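Local coordinates for probable adhesion protein (Pseudomonas aeruginosa PAO1, PDB 6R3Z) that probably serves as the periplasmic solute-binding protein of a metal transport system, capturing ferrous iron or manganese and here holding a nickel ion, at residues G10-P15 against G65-A70; L33-F38 against A47-R52; V59-V64 against I82-A87; T112-S117 against S249-G254. One frame throughout, in Å; residues are numbered along the deposited sequence.

The four contacts run from the first parallel sheet toward the nickel site, which interactions 1 and 4 each supply with one histidine. Interaction 3 is the most regular, a parallel strand pair held by four backbone hydrogen bonds at one border of the first sheet. Interaction 1 starts from the neighbouring strand, where a threonine–aspartate bond and leucine packing back the nickel ligand His66. Interaction 2, nested between the segments of interaction 1, lies farther out and has an intrahelical salt bridge but no hydrogen bond across it. Interaction 4, near the centre of the chain, is apolar and bears His250, a second ligand of the same nickel.

Interaction 1 of 4, residues G10-P15 against G65-A70; sequences GITLHP and GHDDFA. With NI (nickel (II) ion), chain B.
Thr12 and Leu13, just past strand 8-11, carry most of this buried contact, and each engages a different part of the opposing loop. The Thr12 hydroxyl OG1 donates a short hydrogen bond of 2.6 Å to Asp67 OD2, using the anti lone pair, the one turned away from the other carboxylate oxygen. With OG1 set between the backbone N and carbonyl carbon (chi1 68°), the methyl CG2 is left to meet Ala70 CB at 3.5 Å. Asp67 OD2 also accepts from the backbone N of Asn62, while OD1 takes the N-H of Gly63, which together would fix the carboxylate and the chain turn beside it. Leu13 runs across His66 at roughly a right angle: CD1 lies 3.8 Å from His66 CB, and CD2 is equally close to His66 O. Phe69 adds an edge contact: Thr12 O lies in the plane of its ring, 3.9 Å from CZ. His66 NE2 then binds the nickel ion at 2.3 Å, beside His41, His111, His177, His199 and His250. The arrangement is that of a metal site built at the carboxyl ends of parallel strands, with second-shell residues that probably help to shape the loop of a first-shell histidine.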
loop_
_atom_site.group_PDB
_atom_site.type_symbol
_atom_site.label_atom_id
_atom_site.label_comp_id
_atom_site.label_asym_id
_atom_site.label_seq_id
_atom_site.Cartn_x
_atom_site.Cartn_y
_atom_site.Cartn_z
ATOM N N GLY A 10 5.098 3.405 -16.825
ATOM C CA GLY A 10 3.860 3.769 -16.164
ATOM C C GLY A 10 3.734 3.094 -14.817
ATOM O O GLY A 10 4.207 1.970 -14.631
ATOM N N ILE A 11 3.146 3.804 -13.850
ATOM C CA ILE A 11 2.855 3.321 -12.503
ATOM C C ILE A 11 1.392 3.612 -12.180
ATOM O O ILE A 11 0.791 4.499 -12.806
ATOM C CB ILE A 11 3.827 3.833 -11.414
ATOM C CG1 ILE A 11 3.728 5.377 -11.217
ATOM C CG2 ILE A 11 5.259 3.357 -11.686
ATOM C CD1 ILE A 11 2.594 5.834 -10.216
ATOM N N THR A 12 0.839 2.936 -11.160
ATOM C CA THR A 12 -0.590 3.077 -10.870
ATOM C C THR A 12 -0.913 3.702 -9.514
ATOM O O THR A 12 -1.922 4.403 -9.401
ATOM C CB THR A 12 -1.294 1.713 -11.017
ATOM O OG1 THR A 12 -0.830 0.851 -9.981
ATOM C CG2 THR A 12 -1.053 1.056 -12.383
ATOM N N LEU A 13 -0.162 3.331 -8.474
ATOM C CA LEU A 13 -0.370 3.789 -7.100
ATOM C C LEU A 13 0.909 4.445 -6.581
ATOM O O LEU A 13 2.010 4.085 -7.021
ATOM C CB LEU A 13 -0.774 2.615 -6.179
ATOM C CG LEU A 13 -1.937 1.719 -6.669
ATOM C CD1 LEU A 13 -1.997 0.430 -5.888
ATOM C CD2 LEU A 13 -3.297 2.450 -6.589
ATOM N N HIS A 14 0.760 5.384 -5.624
ATOM C CA HIS A 14 1.883 6.129 -5.037
ATOM C C HIS A 14 3.079 5.254 -4.634
ATOM O O HIS A 14 4.201 5.605 -5.008
ATOM C CB HIS A 14 1.442 6.997 -3.851
ATOM C CG HIS A 14 0.556 8.133 -4.243
ATOM N ND1 HIS A 14 -0.770 7.929 -4.582
ATOM C CD2 HIS A 14 0.825 9.453 -4.308
ATOM C CE1 HIS A 14 -1.265 9.131 -4.834
ATOM N NE2 HIS A 14 -0.338 10.072 -4.711
ATOM N N PRO A 15 2.887 4.116 -3.905
ATOM C CA PRO A 15 4.056 3.296 -3.510
ATOM C C PRO A 15 4.867 2.840 -4.711
ATOM O O PRO A 15 6.090 2.851 -4.617
ATOM C CB PRO A 15 3.425 2.121 -2.760
ATOM C CG PRO A 15 2.162 2.699 -2.186
ATOM C CD PRO A 15 1.647 3.537 -3.343
ATOM N N GLY A 65 -5.247 -6.939 -7.247
ATOM C CA GLY A 65 -6.536 -6.403 -6.814
ATOM C C GLY A 65 -6.581 -4.920 -6.515
ATOM O O GLY A 65 -7.676 -4.390 -6.269
ATOM N N HIS A 66 -5.414 -4.228 -6.494
ATOM C CA HIS A 66 -5.455 -2.792 -6.195
ATOM C C HIS A 66 -5.329 -1.873 -7.416
ATOM O O HIS A 66 -5.349 -0.651 -7.257
ATOM C CB HIS A 66 -4.454 -2.361 -5.102
ATOM C CG HIS A 66 -5.085 -1.412 -4.123
ATOM N ND1 HIS A 66 -5.638 -0.216 -4.540
ATOM C CD2 HIS A 66 -5.330 -1.564 -2.797
ATOM C CE1 HIS A 66 -6.154 0.341 -3.456
ATOM N NE2 HIS A 66 -5.998 -0.430 -2.388
ATOM N N ASP A 67 -5.239 -2.421 -8.622
ATOM C CA ASP A 67 -5.200 -1.546 -9.791
ATOM C C ASP A 67 -5.872 -2.195 -11.011
ATOM O O ASP A 67 -5.345 -2.137 -12.129
ATOM C CB ASP A 67 -3.780 -1.008 -10.091
ATOM C CG ASP A 67 -2.700 -2.046 -10.291
ATOM O OD1 ASP A 67 -3.029 -3.267 -10.301
ATOM O OD2 ASP A 67 -1.525 -1.654 -10.403
ATOM N N ASP A 68 -7.093 -2.736 -10.811
ATOM C CA ASP A 68 -7.873 -3.315 -11.913
ATOM C C ASP A 68 -8.144 -2.258 -12.990
ATOM O O ASP A 68 -8.103 -2.584 -14.176
ATOM C CB ASP A 68 -9.202 -3.897 -11.394
ATOM C CG ASP A 68 -9.029 -5.115 -10.490
ATOM O OD1 ASP A 68 -7.953 -5.750 -10.545
ATOM O OD2 ASP A 68 -9.977 -5.438 -9.742
ATOM N N PHE A 69 -8.357 -0.981 -12.577
ATOM C CA PHE A 69 -8.583 0.144 -13.492
ATOM C C PHE A 69 -7.490 0.230 -14.551
ATOM O O PHE A 69 -7.792 0.523 -15.712
ATOM C CB PHE A 69 -8.691 1.494 -12.739
ATOM C CG PHE A 69 -7.488 1.946 -11.941
ATOM C CD1 PHE A 69 -6.458 2.663 -12.548
ATOM C CD2 PHE A 69 -7.407 1.701 -10.577
ATOM C CE1 PHE A 69 -5.352 3.094 -11.810
ATOM C CE2 PHE A 69 -6.303 2.143 -9.833
ATOM C CZ PHE A 69 -5.277 2.826 -10.457
ATOM N N ALA A 70 -6.227 -0.055 -14.161
ATOM C CA ALA A 70 -5.082 0.056 -15.069
ATOM C C ALA A 70 -5.135 -0.945 -16.235
ATOM O O ALA A 70 -4.851 -0.556 -17.366
ATOM C CB ALA A 70 -3.784 -0.068 -14.299
HETATM NI NI NI B . -7.182 -0.072 -0.483
#

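Interaction 2 of 4, residues L33-F38 against A47-R52; sequences LIPAGF and AEDIKR
Pro35 and Asp49 meet from opposite directions, and their approach is van der Waals contact of a ring carbon with carboxylate oxygens; no hydrogen bond passes between the segments. The ring carbon CD of Pro35 lies 3.7 Å from Asp49 OD2 and nearly as close to OD1, so that the proline abuts the carboxylate with carbon alone. The same CD also comes to the edge of the Arg52 guanidinium, 4.2 Å from NH2. On the backbone side, Leu33 O approaches Asp49 CB at 3.3 Å; this carbonyl oxygen is buried here without a polar partner in the model.

The polar interactions run within the helix. Arg52 bends at chi3 (-76°) and brings NH2 back to Asp49 OD1, making a 2.8 Å salt bridge one turn along. Asp49 OD2 is engaged by Arg46 through NE and by the hydroxyl of Tyr43, which leaves the carboxylate gripped from several directions and probably favours its charged form. Pro35 also begins a type II turn that ends at Phe38.

The contact therefore lays the loop that leaves strand 29-32 against the first turns of helix 47-53. Helix 68-76 lies next to both: Ala70 meets Leu33, Phe69 meets Ile34, and Met73 packs on Asp49 and Ile50, while Leu33 also bonds through its backbone to Ile11 of strand 8-11.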
loop_
_atom_site.group_PDB
_atom_site.type_symbol
_atom_site.label_atom_id
_atom_site.label_comp_id
_atom_site.label_asym_id
_atom_site.label_seq_id
_atom_site.Cartn_x
_atom_site.Cartn_y
_atom_site.Cartn_z
ATOM N N LEU A 33 -0.201 6.853 -14.126
ATOM C CA LEU A 33 -1.317 6.624 -15.042
ATOM C C LEU A 33 -2.493 7.508 -14.704
ATOM O O LEU A 33 -3.300 7.829 -15.589
ATOM C CB LEU A 33 -1.738 5.159 -15.031
ATOM C CG LEU A 33 -1.304 4.333 -16.251
ATOM C CD1 LEU A 33 0.230 4.204 -16.323
ATOM C CD2 LEU A 33 -1.915 2.931 -16.190
ATOM N N ILE A 34 -2.633 7.847 -13.421
ATOM C CA ILE A 34 -3.751 8.688 -12.963
ATOM C C ILE A 34 -3.212 9.905 -12.185
ATOM O O ILE A 34 -2.162 9.788 -11.541
ATOM C CB ILE A 34 -4.856 7.880 -12.208
ATOM C CG1 ILE A 34 -4.465 7.505 -10.760
ATOM C CG2 ILE A 34 -5.276 6.638 -13.010
ATOM C CD1 ILE A 34 -5.602 6.767 -9.922
ATOM N N PRO A 35 -3.891 11.072 -12.233
ATOM C CA PRO A 35 -3.359 12.256 -11.529
ATOM C C PRO A 35 -3.323 12.103 -10.008
ATOM O O PRO A 35 -4.037 11.279 -9.427
ATOM C CB PRO A 35 -4.321 13.383 -11.936
ATOM C CG PRO A 35 -5.004 12.894 -13.161
ATOM C CD PRO A 35 -5.115 11.409 -12.995
ATOM N N ALA A 36 -2.460 12.902 -9.371
ATOM C CA ALA A 36 -2.342 12.962 -7.924
ATOM C C ALA A 36 -3.634 13.620 -7.379
ATOM O O ALA A 36 -4.259 14.431 -8.068
ATOM C CB ALA A 36 -1.117 13.795 -7.545
ATOM N N GLY A 37 -4.028 13.243 -6.174
ATOM C CA GLY A 37 -5.226 13.791 -5.547
ATOM C C GLY A 37 -6.474 12.947 -5.733
ATOM O O GLY A 37 -7.417 13.072 -4.949
ATOM N N PHE A 38 -6.486 12.069 -6.757
ATOM C CA PHE A 38 -7.617 11.173 -6.999
ATOM C C PHE A 38 -7.504 9.938 -6.100
ATOM O O PHE A 38 -6.411 9.378 -5.965
ATOM C CB PHE A 38 -7.680 10.764 -8.481
ATOM C CG PHE A 38 -8.189 11.862 -9.395
ATOM C CD1 PHE A 38 -7.364 12.918 -9.771
ATOM C CD2 PHE A 38 -9.489 11.836 -9.881
ATOM C CE1 PHE A 38 -7.844 13.947 -10.595
ATOM C CE2 PHE A 38 -9.960 12.851 -10.722
ATOM C CZ PHE A 38 -9.134 13.897 -11.076
ATOM N N ALA A 47 -10.503 9.529 -20.708
ATOM C CA ALA A 47 -9.883 9.500 -22.040
ATOM C C ALA A 47 -8.468 10.101 -21.999
ATOM O O ALA A 47 -7.548 9.522 -22.567
ATOM C CB ALA A 47 -10.752 10.246 -23.054
ATOM N N GLU A 48 -8.287 11.208 -21.234
ATOM C CA GLU A 48 -7.028 11.941 -21.072
ATOM C C GLU A 48 -5.916 11.014 -20.537
ATOM O O GLU A 48 -4.761 11.075 -20.993
ATOM C CB GLU A 48 -7.262 13.124 -20.109
ATOM C CG GLU A 48 -6.079 14.068 -19.967
ATOM C CD GLU A 48 -5.930 15.152 -21.022
ATOM O OE1 GLU A 48 -6.641 15.129 -22.055
ATOM O OE2 GLU A 48 -5.076 16.039 -20.805
ATOM N N ASP A 49 -6.281 10.138 -19.598
ATOM C CA ASP A 49 -5.334 9.212 -18.966
ATOM C C ASP A 49 -5.039 7.995 -19.826
ATOM O O ASP A 49 -3.889 7.559 -19.887
ATOM C CB ASP A 49 -5.803 8.830 -17.559
ATOM C CG ASP A 49 -6.062 10.021 -16.642
ATOM O OD1 ASP A 49 -5.383 11.058 -16.805
ATOM O OD2 ASP A 49 -6.970 9.929 -15.796
ATOM N N ILE A 50 -6.059 7.478 -20.533
ATOM C CA ILE A 50 -5.897 6.357 -21.463
ATOM C C ILE A 50 -4.950 6.768 -22.602
ATOM O O ILE A 50 -4.085 5.975 -22.992
ATOM C CB ILE A 50 -7.278 5.856 -21.967
ATOM C CG1 ILE A 50 -8.075 5.223 -20.803
ATOM C CG2 ILE A 50 -7.132 4.873 -23.147
ATOM C CD1 ILE A 50 -9.593 5.065 -21.059
ATOM N N LYS A 51 -5.078 8.032 -23.087
ATOM C CA LYS A 51 -4.235 8.580 -24.163
ATOM C C LYS A 51 -2.750 8.479 -23.803
ATOM O O LYS A 51 -1.949 8.124 -24.664
ATOM C CB LYS A 51 -4.621 10.046 -24.475
ATOM C CG LYS A 51 -3.888 10.661 -25.670
ATOM C CD LYS A 51 -4.255 10.025 -27.018
ATOM C CE LYS A 51 -3.460 10.599 -28.166
ATOM N NZ LYS A 51 -3.792 12.028 -28.424
ATOM N N ARG A 52 -2.406 8.760 -22.529
ATOM C CA ARG A 52 -1.030 8.759 -21.995
ATOM C C ARG A 52 -0.289 7.433 -22.142
ATOM O O ARG A 52 0.935 7.429 -22.324
ATOM C CB ARG A 52 -1.034 9.184 -20.527
ATOM C CG ARG A 52 -0.930 10.683 -20.359
ATOM C CD ARG A 52 -0.228 11.048 -19.063
ATOM N NE ARG A 52 -1.095 10.868 -17.897
ATOM C CZ ARG A 52 -1.959 11.778 -17.454
ATOM N NH1 ARG A 52 -2.091 12.942 -18.080
ATOM N NH2 ARG A 52 -2.694 11.532 -16.380
#

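Interaction 3 of 4, residues V59-V64 against I82-A87; sequences VVLNGV and IPVIEA
Leu61 N donates the shortest hydrogen bond of this strand pair, 2.8 Å to Ile85 O, and it is almost straight, with 170° at the hydrogen. Three further backbone bonds alternate around it: Val59 N to Pro83 O, Ile85 N to Val59 O, and Ala87 N to Leu61 O. The residues pair in parallel, Val59 with Val84, Val60 with Ile85 and Leu61 with Glu86. The axes of the short strands come within 4.7 Å and their directions differ by 22°.

Side chains alternate between the two faces. Val60 CG2 lies 4.1 Å from Ile85 CD1 on the face covered by helices 14-24 and 116-133. On the face of Val59, Leu61 and Val84, helix 68-76 lies over the strands. There Leu61 CD1 presses on Val84 CG1 at 3.4 Å, tighter than normal van der Waals contact. Leu61 has CG anti to its carbonyl carbon (chi1 -65°), and the extended branch CD1 is the one that reaches the valine.

At the carboxyl end the pairing gives way to a turn. Glu86 curls at chi2 so that OE1 comes 3.5 Å from Gly63 CA, and a water donates to both Glu86 OE1 and Asn62 O. Asn62 OD1 receives Val64 N in an Asx turn and also accepts from the backbone N of the metal ligand His66, while ND2 is held by Tyr16 and Pro110.

Strand 58-61, helix 68-76 and strand 84-86 thus form a beta-alpha-beta crossover unit, with strand 84-86 bordering the parallel sheet.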
loop_
_atom_site.group_PDB
_atom_site.type_symbol
_atom_site.label_atom_id
_atom_site.label_comp_id
_atom_site.label_asym_id
_atom_site.label_seq_id
_atom_site.Cartn_x
_atom_site.Cartn_y
_atom_site.Cartn_z
ATOM N N VAL A 59 4.231 -0.830 -18.302
ATOM C CA VAL A 59 3.429 -0.425 -17.146
ATOM C C VAL A 59 3.708 -1.410 -15.997
ATOM O O VAL A 59 3.592 -2.616 -16.189
ATOM C CB VAL A 59 1.891 -0.324 -17.430
ATOM C CG1 VAL A 59 1.128 0.112 -16.178
ATOM C CG2 VAL A 59 1.583 0.626 -18.595
ATOM N N VAL A 60 4.047 -0.882 -14.815
ATOM C CA VAL A 60 4.242 -1.655 -13.596
ATOM C C VAL A 60 2.865 -1.752 -12.917
ATOM O O VAL A 60 2.197 -0.726 -12.719
ATOM C CB VAL A 60 5.303 -1.017 -12.660
ATOM C CG1 VAL A 60 5.334 -1.708 -11.284
ATOM C CG2 VAL A 60 6.687 -1.074 -13.315
ATOM N N LEU A 61 2.452 -2.982 -12.580
ATOM C CA LEU A 61 1.152 -3.237 -11.953
ATOM C C LEU A 61 1.255 -3.920 -10.600
ATOM O O LEU A 61 2.098 -4.795 -10.388
ATOM C CB LEU A 61 0.285 -4.157 -12.839
ATOM C CG LEU A 61 -0.192 -3.671 -14.214
ATOM C CD1 LEU A 61 -1.114 -4.706 -14.853
ATOM C CD2 LEU A 61 -0.929 -2.350 -14.118
ATOM N N ASN A 62 0.333 -3.560 -9.698
ATOM C CA ASN A 62 0.147 -4.229 -8.426
ATOM C C ASN A 62 -0.408 -5.619 -8.852
ATOM O O ASN A 62 0.082 -6.659 -8.391
ATOM C CB ASN A 62 -0.863 -3.436 -7.553
ATOM C CG ASN A 62 -1.488 -4.262 -6.446
ATOM O OD1 ASN A 62 -2.575 -4.835 -6.621
ATOM N ND2 ASN A 62 -0.802 -4.370 -5.303
ATOM N N GLY A 63 -1.383 -5.598 -9.767
ATOM C CA GLY A 63 -1.966 -6.788 -10.401
ATOM C C GLY A 63 -2.581 -7.857 -9.524
ATOM O O GLY A 63 -2.863 -8.966 -10.010
ATOM N N VAL A 64 -2.810 -7.555 -8.238
ATOM C CA VAL A 64 -3.404 -8.528 -7.304
ATOM C C VAL A 64 -4.716 -8.012 -6.683
ATOM O O VAL A 64 -5.236 -8.606 -5.736
ATOM C CB VAL A 64 -2.403 -9.040 -6.243
ATOM C CG1 VAL A 64 -1.325 -9.915 -6.895
ATOM C CG2 VAL A 64 -1.790 -7.892 -5.428
ATOM N N ILE A 82 1.074 -3.544 -24.652
ATOM C CA ILE A 82 2.211 -2.942 -23.957
ATOM C C ILE A 82 2.783 -3.920 -22.897
ATOM O O ILE A 82 2.004 -4.551 -22.176
ATOM C CB ILE A 82 1.829 -1.545 -23.330
ATOM C CG1 ILE A 82 3.086 -0.720 -22.951
ATOM C CG2 ILE A 82 0.870 -1.680 -22.124
ATOM C CD1 ILE A 82 2.813 0.715 -22.536
ATOM N N PRO A 83 4.127 -4.056 -22.770
ATOM C CA PRO A 83 4.666 -4.916 -21.706
ATOM C C PRO A 83 4.165 -4.488 -20.314
ATOM O O PRO A 83 4.003 -3.298 -20.019
ATOM C CB PRO A 83 6.183 -4.736 -21.840
ATOM C CG PRO A 83 6.388 -4.354 -23.283
ATOM C CD PRO A 83 5.214 -3.450 -23.569
ATOM N N VAL A 84 3.878 -5.483 -19.476
ATOM C CA VAL A 84 3.367 -5.245 -18.140
ATOM C C VAL A 84 4.233 -5.997 -17.139
ATOM O O VAL A 84 4.540 -7.186 -17.332
ATOM C CB VAL A 84 1.867 -5.643 -18.075
ATOM C CG1 VAL A 84 1.442 -6.065 -16.678
ATOM C CG2 VAL A 84 0.969 -4.531 -18.628
ATOM N N ILE A 85 4.655 -5.288 -16.096
ATOM C CA ILE A 85 5.425 -5.905 -15.016
ATOM C C ILE A 85 4.486 -6.214 -13.868
ATOM O O ILE A 85 3.905 -5.294 -13.264
ATOM C CB ILE A 85 6.640 -5.042 -14.575
ATOM C CG1 ILE A 85 7.677 -4.951 -15.715
ATOM C CG2 ILE A 85 7.262 -5.582 -13.270
ATOM C CD1 ILE A 85 8.791 -3.890 -15.459
ATOM N N GLU A 86 4.324 -7.505 -13.580
ATOM C CA GLU A 86 3.498 -7.969 -12.453
ATOM C C GLU A 86 4.416 -7.902 -11.208
ATOM O O GLU A 86 5.217 -8.813 -10.948
ATOM C CB GLU A 86 2.950 -9.391 -12.712
ATOM C CG GLU A 86 1.930 -9.459 -13.847
ATOM C CD GLU A 86 0.567 -8.821 -13.621
ATOM O OE1 GLU A 86 0.251 -8.446 -12.467
ATOM O OE2 GLU A 86 -0.196 -8.708 -14.608
ATOM N N ALA A 87 4.354 -6.765 -10.478
ATOM C CA ALA A 87 5.251 -6.512 -9.337
ATOM C C ALA A 87 5.212 -7.586 -8.245
ATOM O O ALA A 87 6.208 -7.792 -7.541
ATOM C CB ALA A 87 4.940 -5.156 -8.720
HETATM O O HOH W 1 1.659 -8.581 -9.708
#

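Interaction 4 of 4, residues T112-S117 against S249-G254; sequences TFLSIS and SHISYG. With NI (nickel (II) ion), chain B.
Phe113 is the first residue of segment 112-117 to reach the opposite loop, and it does so at the ring of a nickel ligand. Its CZ lies 3.8 Å from His250 CE1, which sits in the plane of the phenyl ring at its edge. The ring planes are inclined at 47° and their centroids are 5.8 Å apart, an oblique pairing. A chi1 of 46° places the phenyl group between the backbone N and carbonyl carbon of Phe113, turned toward the histidine.

Leu114 follows and supplies the largest share of the buried surface. Its CD2 meets Ile251 CD1 at 3.7 Å as the two side chains slide past each other in opposite directions. The same methyl rests 3.9 Å from Ser249 O, while CD1 approaches His250 CA. Beyond Leu114, Ser115 caps the start of helix 116-133.

The facing loop has its own internal brace. Ser249 OG accepts from Ile251 N at 2.9 Å in an ST turn and is also hydrogen-bonded to Glu264. This turn spans His250, whose NE2 binds nickel at 2.2 Å together with His41, His66, His111, His177 and His199.

Across the interface, then, the side chains of Phe113 and Leu114 bring only carbon to the loop that carries His250, and coordination comes entirely from histidine nitrogens. The Phe113 edge probably helps to restrict the His250 ring on that side, and its carbons cannot compete for the ion.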
loop_
_atom_site.group_PDB
_atom_site.type_symbol
_atom_site.label_atom_id
_atom_site.label_comp_id
_atom_site.label_asym_id
_atom_site.label_seq_id
_atom_site.Cartn_x
_atom_site.Cartn_y
_atom_site.Cartn_z
ATOM N N THR A 112 -0.234 -5.472 -0.596
ATOM C CA THR A 112 1.130 -6.015 -0.398
ATOM C C THR A 112 2.161 -4.888 -0.226
ATOM O O THR A 112 3.173 -5.073 0.479
ATOM C CB THR A 112 1.515 -6.910 -1.581
ATOM O OG1 THR A 112 1.539 -6.105 -2.769
ATOM C CG2 THR A 112 0.563 -8.118 -1.754
ATOM N N PHE A 113 1.890 -3.702 -0.850
ATOM C CA PHE A 113 2.791 -2.536 -0.744
ATOM C C PHE A 113 2.877 -1.983 0.687
ATOM O O PHE A 113 3.807 -1.243 0.985
ATOM C CB PHE A 113 2.412 -1.430 -1.738
ATOM C CG PHE A 113 0.931 -1.131 -1.782
ATOM C CD1 PHE A 113 0.376 -0.160 -0.947
ATOM C CD2 PHE A 113 0.093 -1.806 -2.665
ATOM C CE1 PHE A 113 -0.991 0.131 -0.999
ATOM C CE2 PHE A 113 -1.285 -1.527 -2.703
ATOM C CZ PHE A 113 -1.818 -0.571 -1.856
ATOM N N LEU A 114 1.937 -2.341 1.576
ATOM C CA LEU A 114 2.018 -1.868 2.959
ATOM C C LEU A 114 2.695 -2.916 3.851
ATOM O O LEU A 114 2.162 -3.323 4.868
ATOM C CB LEU A 114 0.664 -1.378 3.503
ATOM C CG LEU A 114 0.021 -0.227 2.710
ATOM C CD1 LEU A 114 -1.425 -0.019 3.107
ATOM C CD2 LEU A 114 0.811 1.059 2.834
ATOM N N SER A 115 3.846 -3.394 3.409
ATOM C CA SER A 115 4.678 -4.381 4.097
ATOM C C SER A 115 6.091 -4.079 3.664
ATOM O O SER A 115 6.329 -3.892 2.465
ATOM C CB SER A 115 4.330 -5.796 3.653
ATOM O OG SER A 115 5.382 -6.716 3.934
ATOM N N ILE A 116 7.031 -4.056 4.616
ATOM C CA ILE A 116 8.428 -3.798 4.272
ATOM C C ILE A 116 8.984 -4.993 3.483
ATOM O O ILE A 116 9.620 -4.790 2.444
ATOM C CB ILE A 116 9.264 -3.458 5.541
ATOM C CG1 ILE A 116 8.823 -2.094 6.179
ATOM C CG2 ILE A 116 10.792 -3.478 5.237
ATOM C CD1 ILE A 116 9.008 -0.835 5.310
ATOM N N SER A 117 8.775 -6.234 3.994
ATOM C CA SER A 117 9.278 -7.445 3.325
ATOM C C SER A 117 8.681 -7.627 1.917
ATOM O O SER A 117 9.433 -7.894 0.980
ATOM C CB SER A 117 9.038 -8.688 4.180
ATOM O OG SER A 117 7.656 -8.858 4.437
ATOM N N SER A 249 -1.673 5.596 7.185
ATOM C CA SER A 249 -1.669 6.031 5.808
ATOM C C SER A 249 -1.678 4.841 4.846
ATOM O O SER A 249 -0.836 3.949 4.945
ATOM C CB SER A 249 -0.458 6.917 5.524
ATOM O OG SER A 249 -0.444 7.295 4.157
ATOM N N HIS A 250 -2.579 4.893 3.858
ATOM C CA HIS A 250 -2.661 3.911 2.765
ATOM C C HIS A 250 -1.588 4.336 1.691
ATOM O O HIS A 250 -1.442 3.659 0.668
ATOM C CB HIS A 250 -4.069 4.026 2.145
ATOM C CG HIS A 250 -4.502 2.912 1.228
ATOM N ND1 HIS A 250 -3.906 2.709 -0.018
ATOM C CD2 HIS A 250 -5.585 2.095 1.324
ATOM C CE1 HIS A 250 -4.616 1.745 -0.602
ATOM N NE2 HIS A 250 -5.618 1.336 0.174
ATOM N N ILE A 251 -0.892 5.487 1.910
ATOM C CA ILE A 251 0.126 6.063 0.988
ATOM C C ILE A 251 -0.572 6.269 -0.393
ATOM O O ILE A 251 -0.186 5.695 -1.421
ATOM C CB ILE A 251 1.438 5.223 0.946
ATOM C CG1 ILE A 251 1.857 4.794 2.410
ATOM C CG2 ILE A 251 2.559 6.022 0.204
ATOM C CD1 ILE A 251 3.109 3.893 2.554
ATOM N N SER A 252 -1.697 7.019 -0.369
ATOM C CA SER A 252 -2.522 7.205 -1.561
ATOM C C SER A 252 -2.977 8.644 -1.757
ATOM O O SER A 252 -3.733 8.895 -2.692
ATOM C CB SER A 252 -3.758 6.317 -1.443
ATOM O OG SER A 252 -4.624 6.828 -0.436
ATOM N N TYR A 253 -2.542 9.579 -0.894
ATOM C CA TYR A 253 -2.992 10.979 -0.959
ATOM C C TYR A 253 -1.909 11.959 -1.402
ATOM O O TYR A 253 -0.812 11.907 -0.879
ATOM C CB TYR A 253 -3.501 11.395 0.439
ATOM C CG TYR A 253 -4.213 12.727 0.454
ATOM C CD1 TYR A 253 -5.563 12.820 0.136
ATOM C CD2 TYR A 253 -3.533 13.901 0.772
ATOM C CE1 TYR A 253 -6.223 14.049 0.125
ATOM C CE2 TYR A 253 -4.179 15.138 0.759
ATOM C CZ TYR A 253 -5.525 15.207 0.432
ATOM O OH TYR A 253 -6.192 16.411 0.444
ATOM N N GLY A 254 -2.254 12.911 -2.270
ATOM C CA GLY A 254 -1.323 13.978 -2.625
ATOM C C GLY A 254 -0.357 13.679 -3.746
ATOM O O GLY A 254 -0.604 12.771 -4.531
HETATM NI NI NI B . -7.182 -0.072 -0.483
#